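Local coordinates for WbbM protein (Klebsiella pneumoniae, PDB 6U4B), which is a bifunctional O-antigen polymerase, probably transferring sugars through two glycosyltransferase modules, one of them a family 8 module with a bound magnesium ion, at residues 470-474 and 507-511; 462-467 and 511-515; 528-532 and 562-566; 300-306 and 332-338; 389-393 and 474-479. All coordinates share one frame; numbering follows the deposited sequence.

All five contacts fall in the family 8 region of the chain. Contact 4 closes first, pairing two parallel strands through a beta-alpha-beta unit. Contact 5 opens next, at residues 389-393, and closes at 474-479, after contacts 2 and 1 have opened; it therefore crosses both. Contact 1 shares Ala474 with contact 5 and closes on helix 505-513. It nests inside contact 2, which shares Asn511 and ends at the close of the same helix. Contact 3 follows in series and joins two loops beyond strands 527-528 and 558-560. Together they tie the central sheet to helix 505-513 and to the surroundings of the magnesium ion.

Contact 1: 470-474 and 507-511; sequences EYFQA and QDIMN
Asn511 lays its amide between two aromatic rings, and here the packing is tightest. The amide plane is only 5° from that of the Tyr471 ring and 26° from that of the Phe472 ring, with ND2 over the centre of each. The same amide grips the strand at both polar ends: OD1 accepts the N-H of Phe472 on a lone pair in the carbonyl plane (N to OD1 2.9 Å), while ND2 gives a nearly straight bond to Phe472 O (3.0 Å). ND2 also donates back to Gln507 O, one turn earlier, which fixes the rotation of the amide. Helix 505-513 of the GT-A-like family 8 domain is thus joined to the short strand 472-473 of its central sheet. Tyr471, with CG anti to its N (chi1 -169°), carries its hydroxyl to the helix, where OH donates to Asp508 OD1 (2.6 Å) and receives Gln507 NE2 (3.1 Å). Phe504 N and Tyr458 OH hold the other oxygen of Asp508. Gln507 reaches out extended, and its OE1 takes the N-H of Ala474 (3.0 Å). Met510 CE rests on Ala474 CB at 3.9 Å. Gln473 OE1 is bonded to Gly475 N and Asn526 ND2, near the magnesium site. The margin at Glu470 is looser: partly exposed, it meets Asn511 OD1 through its carbonyl O alone, at 4.1 Å.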
# COMPACT_ATOMS: atom_id res chain seq x y z
N GLU A 470 -12.41 33.34 25.99
CA GLU A 470 -11.04 33.01 25.62
C GLU A 470 -10.65 31.59 26.02
O GLU A 470 -9.46 31.25 25.98
CB GLU A 470 -10.08 34.02 26.24
CG GLU A 470 -10.15 35.40 25.60
CD GLU A 470 -9.31 36.43 26.32
OE1 GLU A 470 -8.65 36.06 27.32
OE2 GLU A 470 -9.31 37.61 25.90
N TYR A 471 -11.62 30.77 26.40
CA TYR A 471 -11.35 29.38 26.77
C TYR A 471 -10.84 28.61 25.55
O TYR A 471 -11.49 28.60 24.50
CB TYR A 471 -12.62 28.74 27.32
CG TYR A 471 -12.43 27.40 27.98
CD1 TYR A 471 -12.41 26.23 27.23
CD2 TYR A 471 -12.28 27.30 29.36
CE1 TYR A 471 -12.25 25.00 27.83
CE2 TYR A 471 -12.11 26.08 29.97
CZ TYR A 471 -12.09 24.93 29.21
OH TYR A 471 -11.93 23.71 29.82
N PHE A 472 -9.68 27.97 25.69
CA PHE A 472 -9.04 27.28 24.58
C PHE A 472 -9.11 25.77 24.77
O PHE A 472 -9.16 25.27 25.90
CB PHE A 472 -7.57 27.71 24.43
CG PHE A 472 -6.69 27.30 25.57
CD1 PHE A 472 -6.10 26.04 25.60
CD2 PHE A 472 -6.42 28.18 26.61
CE1 PHE A 472 -5.28 25.67 26.65
CE2 PHE A 472 -5.60 27.81 27.66
CZ PHE A 472 -5.03 26.55 27.68
N GLN A 473 -9.09 25.05 23.65
CA GLN A 473 -9.14 23.60 23.66
C GLN A 473 -7.73 23.03 23.77
O GLN A 473 -6.79 23.54 23.16
CB GLN A 473 -9.83 23.09 22.39
CG GLN A 473 -10.73 21.89 22.60
CD GLN A 473 -9.97 20.59 22.64
OE1 GLN A 473 -9.07 20.36 21.82
NE2 GLN A 473 -10.32 19.72 23.58
N ALA A 474 -7.59 21.97 24.56
CA ALA A 474 -6.29 21.41 24.90
C ALA A 474 -5.85 20.28 23.97
O ALA A 474 -4.83 19.64 24.24
CB ALA A 474 -6.29 20.90 26.35
N GLN A 507 -7.37 20.54 31.32
CA GLN A 507 -7.80 21.60 30.41
C GLN A 507 -8.26 22.82 31.18
O GLN A 507 -7.94 23.96 30.82
CB GLN A 507 -8.90 21.10 29.47
CG GLN A 507 -9.31 22.12 28.41
CD GLN A 507 -10.26 21.56 27.37
OE1 GLN A 507 -9.83 21.12 26.30
NE2 GLN A 507 -11.55 21.58 27.67
N ASP A 508 -9.00 22.60 32.28
CA ASP A 508 -9.41 23.71 33.13
C ASP A 508 -8.22 24.32 33.86
O ASP A 508 -8.13 25.54 34.00
CB ASP A 508 -10.47 23.24 34.13
CG ASP A 508 -11.85 23.12 33.52
OD1 ASP A 508 -12.04 23.58 32.38
OD2 ASP A 508 -12.74 22.57 34.20
N ILE A 509 -7.31 23.47 34.34
CA ILE A 509 -6.13 23.97 35.06
C ILE A 509 -5.30 24.86 34.15
O ILE A 509 -4.85 25.94 34.56
CB ILE A 509 -5.31 22.79 35.60
CG1 ILE A 509 -6.08 22.06 36.70
CG2 ILE A 509 -3.96 23.26 36.12
CD1 ILE A 509 -5.41 20.79 37.19
N MET A 510 -5.09 24.44 32.91
CA MET A 510 -4.27 25.22 31.99
C MET A 510 -4.99 26.48 31.53
O MET A 510 -4.34 27.51 31.32
CB MET A 510 -3.86 24.36 30.78
CG MET A 510 -2.88 23.25 31.14
SD MET A 510 -2.31 22.31 29.70
CE MET A 510 -3.80 21.42 29.26
N ASN A 511 -6.31 26.43 31.36
CA ASN A 511 -7.05 27.64 31.02
C ASN A 511 -6.94 28.68 32.13
O ASN A 511 -6.83 29.88 31.87
CB ASN A 511 -8.51 27.31 30.74
CG ASN A 511 -8.80 27.15 29.26
OD1 ASN A 511 -9.01 28.14 28.55
ND2 ASN A 511 -8.81 25.91 28.78

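Contact 2: 462-467 and 511-515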
# COMPACT_ATOMS: atom_id res chain seq x y z
N THR A 462 -14.44 29.97 39.17
CA THR A 462 -13.48 28.92 39.50
C THR A 462 -12.19 29.08 38.71
O THR A 462 -11.09 28.89 39.26
CB THR A 462 -14.10 27.55 39.25
OG1 THR A 462 -15.24 27.38 40.10
CG2 THR A 462 -13.09 26.45 39.55
N LEU A 463 -12.28 29.44 37.43
CA LEU A 463 -11.10 29.56 36.59
C LEU A 463 -10.54 30.98 36.55
O LEU A 463 -9.46 31.18 35.98
CB LEU A 463 -11.41 29.09 35.16
CG LEU A 463 -11.91 27.65 35.02
CD1 LEU A 463 -11.71 27.15 33.60
CD2 LEU A 463 -11.24 26.71 36.02
N ASN A 464 -11.23 31.94 37.16
CA ASN A 464 -10.76 33.33 37.25
C ASN A 464 -10.42 33.90 35.87
O ASN A 464 -9.39 34.54 35.67
CB ASN A 464 -9.56 33.45 38.19
CG ASN A 464 -9.86 32.93 39.58
OD1 ASN A 464 -9.30 31.93 40.02
ND2 ASN A 464 -10.75 33.62 40.29
N MET A 465 -11.31 33.66 34.91
CA MET A 465 -11.20 34.20 33.56
C MET A 465 -12.22 35.32 33.42
O MET A 465 -13.43 35.06 33.42
CB MET A 465 -11.42 33.11 32.52
CG MET A 465 -10.43 31.96 32.60
SD MET A 465 -10.58 30.81 31.22
CE MET A 465 -12.17 30.09 31.55
N ASN A 466 -11.75 36.57 33.32
CA ASN A 466 -12.69 37.68 33.18
C ASN A 466 -13.50 37.56 31.90
O ASN A 466 -14.67 37.97 31.87
CB ASN A 466 -11.94 39.02 33.24
CG ASN A 466 -11.23 39.36 31.94
OD1 ASN A 466 -10.05 39.05 31.78
ND2 ASN A 466 -11.94 40.03 31.03
N ASN A 467 -12.93 36.97 30.86
CA ASN A 467 -13.64 36.74 29.60
C ASN A 467 -13.72 35.24 29.32
O ASN A 467 -12.78 34.66 28.77
CB ASN A 467 -12.94 37.47 28.46
CG ASN A 467 -13.69 37.37 27.16
OD1 ASN A 467 -14.85 36.94 27.13
ND2 ASN A 467 -13.05 37.77 26.07
N ASN A 511 -6.31 26.43 31.36
CA ASN A 511 -7.05 27.64 31.02
C ASN A 511 -6.94 28.68 32.13
O ASN A 511 -6.83 29.88 31.87
CB ASN A 511 -8.51 27.31 30.74
CG ASN A 511 -8.80 27.15 29.26
OD1 ASN A 511 -9.01 28.14 28.55
ND2 ASN A 511 -8.81 25.91 28.78
N LYS A 512 -6.94 28.23 33.39
CA LYS A 512 -6.82 29.16 34.51
C LYS A 512 -5.40 29.73 34.59
O LYS A 512 -5.22 30.94 34.73
CB LYS A 512 -7.20 28.46 35.81
CG LYS A 512 -6.79 29.20 37.08
CD LYS A 512 -7.44 28.58 38.32
CE LYS A 512 -6.76 29.04 39.60
NZ LYS A 512 -6.74 30.52 39.76
N VAL A 513 -4.39 28.86 34.50
CA VAL A 513 -3.02 29.33 34.69
C VAL A 513 -2.53 30.12 33.48
O VAL A 513 -1.77 31.08 33.63
CB VAL A 513 -2.10 28.13 35.00
CG1 VAL A 513 -0.64 28.56 35.04
CG2 VAL A 513 -2.49 27.50 36.33
N PHE A 514 -2.98 29.76 32.28
CA PHE A 514 -2.51 30.43 31.07
C PHE A 514 -3.41 31.59 30.63
O PHE A 514 -3.19 32.15 29.56
CB PHE A 514 -2.38 29.43 29.91
CG PHE A 514 -1.52 28.23 30.23
CD1 PHE A 514 -0.55 28.28 31.22
CD2 PHE A 514 -1.68 27.05 29.52
CE1 PHE A 514 0.23 27.18 31.51
CE2 PHE A 514 -0.89 25.94 29.80
CZ PHE A 514 0.06 26.01 30.80
N TYR A 515 -4.40 31.96 31.45
CA TYR A 515 -5.36 32.98 31.03
C TYR A 515 -4.65 34.29 30.69
O TYR A 515 -3.76 34.74 31.42
CB TYR A 515 -6.40 33.23 32.13
CG TYR A 515 -7.45 34.23 31.70
CD1 TYR A 515 -8.33 33.93 30.67
CD2 TYR A 515 -7.55 35.47 32.32
CE1 TYR A 515 -9.29 34.84 30.27
CE2 TYR A 515 -8.51 36.39 31.92
CZ TYR A 515 -9.38 36.06 30.90
OH TYR A 515 -10.34 36.95 30.49
O HOH W 1 -6.94 32.66 35.69
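A Met-aromatic contact, Met465 against Tyr515, joins the loop after helix 455-461 to the C-terminal end of helix 505-513. Met465 CA sits almost squarely over the Tyr515 ring, 3.7 Å from its centroid, as a CH-pi contact. The side chain continues along the same ring: CG touches CD1 of Tyr515 at 3.5 Å, and SD stands obliquely, 4.8 Å from the centroid. At the far end of the ring the hydroxyl reaches the backbone at 466-467. Tyr515 OH accepts the backbone N-H of Asn467 (N to OH 2.6 Å) and donates to Asn466 OD1, which lies at the ring edge; that second bond, at 2.5 Å, is very short and its exact length doubtful. Chi1 of 77° sets the Asn466 amide between its own N and carbonyl carbon and brings OD1 back to the hydroxyl, the amide plane standing 75° from the ring. One turn back, in the helix, Lys512 runs its methylenes past the carbonyl of Leu463, CG lying 3.5 Å from Leu463 O. It bends at the last torsion and gives its NZ to OD1 of the exposed Asn464 (2.9 Å), the residue whose positive phi ends the preceding helix. A water bridges Leu463 O and Lys512 O. Loop and helix end are thus joined by CH-pi and Met-aromatic packing, with CA and CB over the tyrosine face and the sulfur beside it.

Contact 3: 528-532 and 562-566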
# COMPACT_ATOMS: atom_id res chain seq x y z
N TYR A 528 -13.16 19.46 15.01
CA TYR A 528 -13.93 18.32 15.47
C TYR A 528 -14.53 17.58 14.28
O TYR A 528 -15.04 18.19 13.34
CB TYR A 528 -15.06 18.77 16.40
CG TYR A 528 -14.61 19.37 17.71
CD1 TYR A 528 -14.57 20.75 17.88
CD2 TYR A 528 -14.25 18.57 18.79
CE1 TYR A 528 -14.18 21.31 19.08
CE2 TYR A 528 -13.86 19.12 19.99
CZ TYR A 528 -13.82 20.49 20.13
OH TYR A 528 -13.43 21.05 21.32
N HIS A 529 -14.45 16.25 14.32
CA HIS A 529 -15.08 15.46 13.27
C HIS A 529 -16.59 15.39 13.41
O HIS A 529 -17.27 14.96 12.47
CB HIS A 529 -14.49 14.04 13.24
CG HIS A 529 -14.96 13.16 14.35
ND1 HIS A 529 -14.89 13.53 15.68
CD2 HIS A 529 -15.49 11.91 14.34
CE1 HIS A 529 -15.37 12.56 16.43
NE2 HIS A 529 -15.73 11.56 15.65
N GLY A 530 -17.14 15.79 14.56
CA GLY A 530 -18.57 15.91 14.74
C GLY A 530 -19.26 14.70 15.33
O GLY A 530 -20.49 14.71 15.45
N ASN A 531 -18.52 13.66 15.70
CA ASN A 531 -19.08 12.40 16.22
C ASN A 531 -20.03 11.84 15.16
O ASN A 531 -19.75 11.96 13.95
CB ASN A 531 -19.72 12.63 17.58
CG ASN A 531 -18.79 12.28 18.72
OD1 ASN A 531 -18.45 11.12 18.93
ND2 ASN A 531 -18.38 13.29 19.48
N GLY A 532 -21.16 11.24 15.55
CA GLY A 532 -22.10 10.74 14.57
C GLY A 532 -23.03 11.80 14.02
O GLY A 532 -23.53 11.66 12.90
N ALA A 562 -12.55 13.76 18.71
CA ALA A 562 -12.97 13.83 20.10
C ALA A 562 -14.40 13.33 20.24
O ALA A 562 -15.28 13.69 19.46
CB ALA A 562 -12.85 15.25 20.63
N GLY A 563 -14.63 12.50 21.25
CA GLY A 563 -15.97 12.05 21.55
C GLY A 563 -16.11 10.55 21.67
O GLY A 563 -15.16 9.84 22.00
N GLU A 564 -17.32 10.06 21.39
CA GLU A 564 -17.70 8.67 21.60
C GLU A 564 -17.47 7.80 20.38
O GLU A 564 -17.07 6.63 20.52
CB GLU A 564 -19.18 8.62 22.01
CG GLU A 564 -20.06 9.61 21.26
CD GLU A 564 -21.49 9.64 21.76
OE1 GLU A 564 -21.94 8.62 22.33
OE2 GLU A 564 -22.16 10.68 21.60
N ASN A 565 -17.70 8.33 19.18
CA ASN A 565 -17.62 7.55 17.94
C ASN A 565 -16.24 7.76 17.32
O ASN A 565 -16.00 8.75 16.62
CB ASN A 565 -18.73 7.94 16.98
CG ASN A 565 -20.11 7.62 17.53
OD1 ASN A 565 -20.32 6.56 18.11
ND2 ASN A 565 -21.04 8.55 17.35
N LYS A 566 -15.34 6.82 17.57
CA LYS A 566 -13.97 6.87 17.07
C LYS A 566 -13.86 6.12 15.74
O LYS A 566 -14.53 5.10 15.55
CB LYS A 566 -13.01 6.26 18.08
CG LYS A 566 -13.44 6.41 19.53
CD LYS A 566 -13.44 7.87 19.99
CE LYS A 566 -12.03 8.44 20.01
NZ LYS A 566 -11.92 9.61 20.92
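Asn531 and His529 reach across to the backbone of the loop 562-566, and those bonds form the first shell. Asn531 OD1 accepts the N-H of Asn565 head-on, nearly in line with its own C=O (N to OD1 2.9 Å, angle at H 177°). It also takes a weak, bent bond from Glu564 N (2.9 Å), so one amide oxygen gathers two consecutive N-H groups of the turn. The other end of the amide lies against the chain, Asn531 ND2 coming within 3.4 Å of Gly563 CA; with no side chain at that glycine, the amide can come so near. Two residues earlier, His529 makes its own bond: NE2 donates to Asn565 O (3.0 Å), nearly along that carbonyl, while CE1 meets Ala562 O at 3.2 Å in the ring plane. A chi1 of 75° folds the imidazole over its own segment, and Asn531 N lies above one face. At the inner end Ala562 CB touches the edge of the Tyr528 ring, CD2 at 4.0 Å.

In the next shell, Tyr561 meets the His529 ring edge-to-face, and His560 O accepts a weak bond from ND1, which probably helps to orient the imidazole. The metal ligand His560 is thus close by, and the nearest side-chain atom of Ala562 is about 4 Å from the magnesium ion. Val573 and Phe575 lie against His529. The two loops run on from strands 527-528 and 558-560, which are parallel neighbours in a three-stranded sheet, and lead to helices 543-554 and 567-570 respectively.

Contact 4: 300-306 and 332-338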
# COMPACT_ATOMS: atom_id res chain seq x y z
N SER A 300 18.06 21.15 15.49
CA SER A 300 16.84 21.90 15.26
C SER A 300 15.79 20.94 14.71
O SER A 300 16.05 20.25 13.72
CB SER A 300 17.06 23.06 14.29
OG SER A 300 17.37 22.58 12.99
N ALA A 301 14.63 20.89 15.35
CA ALA A 301 13.57 19.98 14.94
C ALA A 301 12.24 20.50 15.43
O ALA A 301 12.16 21.49 16.17
CB ALA A 301 13.83 18.56 15.46
N VAL A 302 11.18 19.82 15.01
CA VAL A 302 9.82 20.09 15.47
C VAL A 302 9.49 19.10 16.58
O VAL A 302 9.20 17.93 16.31
CB VAL A 302 8.80 19.98 14.32
CG1 VAL A 302 7.39 20.25 14.82
CG2 VAL A 302 9.17 20.93 13.19
N PRO A 303 9.54 19.52 17.85
CA PRO A 303 9.24 18.60 18.96
C PRO A 303 7.74 18.38 19.07
O PRO A 303 6.97 19.33 19.26
CB PRO A 303 9.80 19.33 20.19
CG PRO A 303 10.65 20.45 19.64
CD PRO A 303 10.01 20.82 18.34
N VAL A 304 7.32 17.12 18.96
CA VAL A 304 5.92 16.74 19.01
C VAL A 304 5.73 15.78 20.17
O VAL A 304 6.43 14.76 20.26
CB VAL A 304 5.45 16.11 17.69
CG1 VAL A 304 3.99 15.70 17.79
CG2 VAL A 304 5.67 17.08 16.54
N VAL A 305 4.78 16.09 21.06
CA VAL A 305 4.55 15.30 22.26
C VAL A 305 3.16 14.71 22.20
O VAL A 305 2.17 15.43 22.00
CB VAL A 305 4.73 16.16 23.53
CG1 VAL A 305 4.42 15.33 24.77
CG2 VAL A 305 6.15 16.68 23.59
N ILE A 306 3.08 13.39 22.37
CA ILE A 306 1.83 12.64 22.35
C ILE A 306 1.77 11.78 23.60
O ILE A 306 2.81 11.36 24.13
CB ILE A 306 1.70 11.77 21.08
CG1 ILE A 306 2.18 12.54 19.85
CG2 ILE A 306 0.26 11.33 20.88
CD1 ILE A 306 2.39 11.67 18.63
N ASN A 332 13.35 18.42 10.61
CA ASN A 332 13.47 17.27 11.49
C ASN A 332 12.30 17.26 12.47
O ASN A 332 11.76 18.32 12.82
CB ASN A 332 14.79 17.28 12.25
CG ASN A 332 15.99 17.24 11.33
OD1 ASN A 332 15.93 16.65 10.25
ND2 ASN A 332 17.08 17.86 11.75
N TYR A 333 11.91 16.07 12.90
CA TYR A 333 10.74 15.90 13.76
C TYR A 333 11.10 15.01 14.94
O TYR A 333 11.47 13.85 14.76
CB TYR A 333 9.56 15.32 12.96
CG TYR A 333 9.06 16.25 11.89
CD1 TYR A 333 7.91 17.02 12.08
CD2 TYR A 333 9.73 16.38 10.67
CE1 TYR A 333 7.45 17.88 11.10
CE2 TYR A 333 9.28 17.24 9.69
CZ TYR A 333 8.14 17.98 9.91
OH TYR A 333 7.69 18.84 8.92
N ASP A 334 11.00 15.58 16.14
CA ASP A 334 11.39 14.94 17.39
C ASP A 334 10.11 14.56 18.13
O ASP A 334 9.55 15.35 18.89
CB ASP A 334 12.27 15.89 18.21
CG ASP A 334 12.78 15.28 19.51
OD1 ASP A 334 12.36 14.17 19.89
OD2 ASP A 334 13.62 15.94 20.17
N ILE A 335 9.65 13.33 17.90
CA ILE A 335 8.39 12.85 18.47
C ILE A 335 8.70 12.09 19.75
O ILE A 335 9.55 11.19 19.76
CB ILE A 335 7.63 11.97 17.47
CG1 ILE A 335 7.45 12.69 16.14
CG2 ILE A 335 6.28 11.58 18.05
CD1 ILE A 335 6.65 11.91 15.11
N VAL A 336 8.01 12.45 20.83
CA VAL A 336 8.15 11.76 22.11
C VAL A 336 6.76 11.34 22.57
O VAL A 336 5.86 12.18 22.69
CB VAL A 336 8.82 12.65 23.18
CG1 VAL A 336 8.81 11.94 24.52
CG2 VAL A 336 10.24 12.99 22.76
N VAL A 337 6.59 10.05 22.82
CA VAL A 337 5.32 9.51 23.30
C VAL A 337 5.43 9.28 24.80
O VAL A 337 6.27 8.49 25.26
CB VAL A 337 4.96 8.21 22.57
CG1 VAL A 337 3.81 7.51 23.28
CG2 VAL A 337 4.60 8.50 21.11
N LEU A 338 4.59 9.97 25.57
CA LEU A 338 4.45 9.70 27.00
C LEU A 338 3.54 8.49 27.13
O LEU A 338 2.31 8.62 27.12
CB LEU A 338 3.88 10.91 27.72
CG LEU A 338 4.57 12.24 27.41
CD1 LEU A 338 3.90 13.40 28.14
CD2 LEU A 338 6.04 12.15 27.77
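Strands 302-306 and 333-338 are parallel neighbours in the beta-alpha-beta unit completed by helix 313-325, part of the Rossmann-like sheet of a GT-A-type domain. Their axes come within 4.5 Å and cross at -18°. Residues 302, 304 and 306 supply both N-H and C=O to the ladder: Val302 N meets Asn332 O (2.7 Å), Val304 O takes Val336 N (2.9 Å), and Ile306 O takes Leu338 N (2.7 Å). CA-H...O contacts fill the gaps between these bonds, as from Pro303 CA to Asp334 O. At the N-terminal ends of the strands Asn332 ND2 adds a longer bond to Ser300 O. On the face bearing Val302, Val304 and Ile306, Val302 CB leans obliquely on the Tyr333 ring at CD1 (3.8 Å) and Ile306 CD1 meets Ile335 CG2 (3.9 Å). Helix 313-325 covers this side through Leu319, Ile320 and Ile323. Val305 lies on the other face, where Leu338 CD1 reaches its CG1 at 3.9 Å. Asp334 also belongs there, buried, its CB packed against Ala301 CB; Arg363 and the Tyr399 hydroxyl bind one oxygen each. A buried carboxylate with a salt bridge to Arg363 is probably ionised.

Contact 5: 389-393 and 474-479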
# COMPACT_ATOMS: atom_id res chain seq x y z
N ARG A 389 -0.26 16.52 30.33
CA ARG A 389 0.03 17.81 29.73
C ARG A 389 0.63 18.79 30.73
O ARG A 389 1.46 19.63 30.37
CB ARG A 389 -1.23 18.40 29.10
CG ARG A 389 -1.63 17.77 27.77
CD ARG A 389 -2.89 18.43 27.22
NE ARG A 389 -4.08 18.05 27.97
CZ ARG A 389 -5.17 17.54 27.43
NH1 ARG A 389 -5.25 17.35 26.12
NH2 ARG A 389 -6.21 17.22 28.20
N LEU A 390 0.22 18.70 32.00
CA LEU A 390 0.73 19.62 33.02
C LEU A 390 2.23 19.46 33.24
O LEU A 390 2.87 20.41 33.70
CB LEU A 390 -0.00 19.40 34.34
CG LEU A 390 -1.52 19.54 34.34
CD1 LEU A 390 -2.07 19.36 35.74
CD2 LEU A 390 -1.94 20.88 33.76
N PHE A 391 2.79 18.30 32.93
CA PHE A 391 4.20 18.02 33.20
C PHE A 391 5.10 18.32 32.02
O PHE A 391 6.31 18.10 32.11
CB PHE A 391 4.36 16.57 33.64
CG PHE A 391 3.64 16.24 34.92
CD1 PHE A 391 2.33 15.77 34.89
CD2 PHE A 391 4.25 16.43 36.14
CE1 PHE A 391 1.66 15.49 36.06
CE2 PHE A 391 3.58 16.14 37.32
CZ PHE A 391 2.29 15.67 37.28
N ILE A 392 4.54 18.83 30.92
CA ILE A 392 5.36 19.15 29.75
C ILE A 392 6.43 20.19 30.05
O ILE A 392 7.59 19.99 29.65
CB ILE A 392 4.47 19.53 28.56
CG1 ILE A 392 3.82 18.27 27.98
CG2 ILE A 392 5.27 20.27 27.49
CD1 ILE A 392 2.66 18.53 27.04
N PRO A 393 6.15 21.30 30.74
CA PRO A 393 7.23 22.26 31.03
C PRO A 393 8.35 21.71 31.90
O PRO A 393 9.44 22.28 31.90
CB PRO A 393 6.50 23.42 31.73
CG PRO A 393 5.23 22.83 32.22
CD PRO A 393 4.84 21.81 31.20
N ALA A 474 -7.59 21.97 24.56
CA ALA A 474 -6.29 21.41 24.90
C ALA A 474 -5.85 20.28 23.97
O ALA A 474 -4.83 19.64 24.24
CB ALA A 474 -6.29 20.90 26.35
N GLY A 475 -6.58 20.03 22.88
CA GLY A 475 -6.24 18.95 21.98
C GLY A 475 -5.00 19.22 21.14
O GLY A 475 -4.43 18.28 20.58
N ILE A 476 -4.59 20.48 21.03
CA ILE A 476 -3.33 20.82 20.37
C ILE A 476 -2.82 22.12 20.99
O ILE A 476 -3.53 23.13 21.04
CB ILE A 476 -3.51 20.92 18.84
CG1 ILE A 476 -2.15 21.01 18.13
CG2 ILE A 476 -4.42 22.07 18.42
CD1 ILE A 476 -2.24 20.77 16.63
N ILE A 477 -1.59 22.08 21.52
CA ILE A 477 -1.04 23.20 22.27
C ILE A 477 0.43 23.36 21.89
O ILE A 477 1.20 22.40 21.95
CB ILE A 477 -1.15 22.98 23.79
CG1 ILE A 477 -2.59 22.67 24.21
CG2 ILE A 477 -0.65 24.21 24.53
CD1 ILE A 477 -2.73 22.27 25.67
N VAL A 478 0.81 24.58 21.53
CA VAL A 478 2.22 24.93 21.39
C VAL A 478 2.69 25.49 22.72
O VAL A 478 2.29 26.58 23.13
CB VAL A 478 2.44 25.95 20.26
CG1 VAL A 478 3.93 26.22 20.10
CG2 VAL A 478 1.85 25.43 18.95
N PHE A 479 3.53 24.73 23.42
CA PHE A 479 4.06 25.16 24.70
C PHE A 479 5.25 26.09 24.48
O PHE A 479 6.20 25.73 23.77
CB PHE A 479 4.48 23.96 25.54
CG PHE A 479 3.34 23.24 26.19
CD1 PHE A 479 2.52 22.40 25.45
CD2 PHE A 479 3.09 23.39 27.54
CE1 PHE A 479 1.47 21.73 26.05
CE2 PHE A 479 2.04 22.73 28.15
CZ PHE A 479 1.23 21.90 27.40
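Arg389 spreads one face of its guanidinium over the methyl of Ala474, CB lying 3.6 Å above the plane and over its centre. The chain runs straight to CD and bends at chi3 (-72°), which turns the flat group onto the methyl and puts NH1 3.0 Å from Ala474 O. Where it bends, CD brushes Ile477 CD1 at 4.1 Å, the two side chains crossing at about a right angle. Salt bridges fix the group from outside: NE to Asp506, NH1 to Asp406. Asp406 is the first aspartate of the DxD motif, which together with His560 binds magnesium in this family 8 fold. Arg389 is therefore a second-shell residue that probably helps to position a metal ligand, and its positive charge may temper the negative charge gathered at that site. The apolar half of the contact lies a turn further on. Ile392 crosses the Phe479 ring at about a right angle, its CG2 over one face as a CH-pi contact (3.8 Å to the centroid) and shifted toward the rim. The other branch, with CG1 anti to the carbonyl carbon (chi1 -75°), runs on across the ring to bring CD1 within 3.6 Å of CE1. Two more groups approach obliquely: Arg389 O comes 3.7 Å from Phe479 CZ, and Pro393 CD reaches CE2 at 4.2 Å. Phe404 of strand 402-405 touches both Ile392 and Phe479.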